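Alpha-galactosidase (Umbelopsis vinacea, PDB 3A5V) hydrolyses terminal alpha-galactosyl groups from its substrates as a tetrameric glycoside hydrolase of family 27. Local coordinates at residues G309-F314 and S333-T338. Sequence-based numbering, arbitrary orientation.
Sequences GDQQLF and SAAKMT
Gln311 and Met337 pass side by side, each reaching toward the other's strand, between the two sheets of the C-terminal beta sandwich, a compact example of how facing sheets can be joined without a direct hydrogen bond. Strands 311-314 and 335-338 run roughly the same way, 38° apart, with their axes 8.8 Å from each other. The tight part is van der Waals packing of the thioether on the glutamine chain, its amide and a backbone carbonyl. Met337 extends until chi3 (51°) bends the thioether, bringing CE within 3.7 Å of Gln311 CB and 3.5 Å of the carbonyl oxygen of Gln312. The glutamine chain, straight from CG to the amide, lies alongside in return, its CD 3.6 Å from Met337 CG. Met337 also touches Val380 and Asn329, while Gln311 rests on Trp306 of the neighbouring strand 303-308. Gln312 turns from this interface toward helix 217-227 of the barrel domain, its OE1 hydrogen-bonded to Arg304.

Toward the looser margin, where Gln311 is partly exposed, NE2 skirts the methyl group of Ala335, 3.8 Å from its CB, and water takes over the polar work. Each end of the amide reaches strand 335-338 through one water molecule, a pairing that probably restrains the amide's rotation. One water accepts from NE2 and donates to Lys336 O; the other donates to Gln311 OE1 at 2.9 Å and accepts from Thr338 N at 3.0 Å.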
# COMPACT_ATOMS: atom_id res chain seq x y z
N GLY A 309 -14.14 24.34 -1.66
CA GLY A 309 -13.70 24.53 -3.05
C GLY A 309 -12.21 24.80 -3.04
O GLY A 309 -11.45 24.01 -2.48
N ASP A 310 -11.81 25.94 -3.61
CA ASP A 310 -10.40 26.34 -3.66
C ASP A 310 -9.96 27.18 -2.45
O ASP A 310 -8.82 27.68 -2.40
CB ASP A 310 -10.19 27.21 -4.90
CG ASP A 310 -10.10 26.41 -6.18
OD1 ASP A 310 -9.61 25.26 -6.14
OD2 ASP A 310 -10.51 26.94 -7.24
N GLN A 311 -10.84 27.35 -1.47
CA GLN A 311 -10.52 28.12 -0.27
C GLN A 311 -10.15 27.23 0.90
O GLN A 311 -10.71 26.12 1.06
CB GLN A 311 -11.70 29.01 0.11
CG GLN A 311 -12.01 30.05 -0.97
CD GLN A 311 -13.12 30.99 -0.55
OE1 GLN A 311 -13.53 31.00 0.61
NE2 GLN A 311 -13.62 31.77 -1.50
N GLN A 312 -9.19 27.69 1.72
CA GLN A 312 -8.74 26.96 2.91
C GLN A 312 -8.61 27.92 4.10
O GLN A 312 -8.24 29.08 3.92
CB GLN A 312 -7.40 26.25 2.66
CG GLN A 312 -7.42 25.42 1.35
CD GLN A 312 -6.17 24.58 1.14
OE1 GLN A 312 -5.34 24.41 2.05
NE2 GLN A 312 -6.04 24.03 -0.06
N LEU A 313 -8.93 27.42 5.29
CA LEU A 313 -8.75 28.17 6.54
C LEU A 313 -7.74 27.44 7.43
O LEU A 313 -7.87 26.23 7.64
CB LEU A 313 -10.09 28.28 7.30
CG LEU A 313 -10.03 28.90 8.72
CD1 LEU A 313 -9.61 30.36 8.63
CD2 LEU A 313 -11.37 28.76 9.47
N PHE A 314 -6.76 28.17 7.95
CA PHE A 314 -5.82 27.64 8.94
C PHE A 314 -5.96 28.43 10.25
O PHE A 314 -6.22 29.65 10.24
CB PHE A 314 -4.37 27.75 8.46
CG PHE A 314 -4.04 26.88 7.26
CD1 PHE A 314 -4.44 27.25 5.97
CD2 PHE A 314 -3.31 25.70 7.43
CE1 PHE A 314 -4.13 26.44 4.86
CE2 PHE A 314 -2.99 24.90 6.34
CZ PHE A 314 -3.40 25.27 5.04
N SER A 333 -8.98 33.85 -9.05
CA SER A 333 -9.48 35.21 -8.89
C SER A 333 -9.55 35.57 -7.40
O SER A 333 -9.82 34.70 -6.57
CB SER A 333 -10.88 35.34 -9.48
OG SER A 333 -10.84 35.33 -10.90
N ALA A 334 -9.36 36.86 -7.10
CA ALA A 334 -9.53 37.39 -5.75
C ALA A 334 -10.92 37.05 -5.21
O ALA A 334 -11.88 36.96 -5.98
CB ALA A 334 -9.32 38.91 -5.74
N ALA A 335 -11.03 36.83 -3.91
CA ALA A 335 -12.32 36.49 -3.30
C ALA A 335 -12.42 37.04 -1.89
O ALA A 335 -11.41 37.19 -1.20
CB ALA A 335 -12.53 34.97 -3.29
N LYS A 336 -13.65 37.33 -1.46
CA LYS A 336 -13.92 37.66 -0.08
C LYS A 336 -14.07 36.37 0.71
O LYS A 336 -14.94 35.54 0.40
CB LYS A 336 -15.17 38.57 0.03
CG LYS A 336 -14.88 40.00 -0.42
CD LYS A 336 -15.98 40.98 -0.04
CE LYS A 336 -15.87 42.26 -0.88
NZ LYS A 336 -14.71 43.07 -0.45
N MET A 337 -13.22 36.17 1.71
CA MET A 337 -13.29 34.95 2.53
C MET A 337 -13.68 35.26 3.97
O MET A 337 -13.30 36.31 4.49
CB MET A 337 -11.93 34.20 2.52
CG MET A 337 -11.48 33.73 1.12
SD MET A 337 -9.95 32.75 1.20
CE MET A 337 -10.36 31.51 2.47
N THR A 338 -14.42 34.34 4.60
CA THR A 338 -14.94 34.51 5.97
C THR A 338 -14.47 33.41 6.91
O THR A 338 -14.60 32.21 6.59
CB THR A 338 -16.50 34.52 5.95
OG1 THR A 338 -16.93 35.61 5.14
CG2 THR A 338 -17.09 34.67 7.36
O HOH W 1 -15.24 32.18 2.67
O HOH W 2 -15.99 33.86 -1.41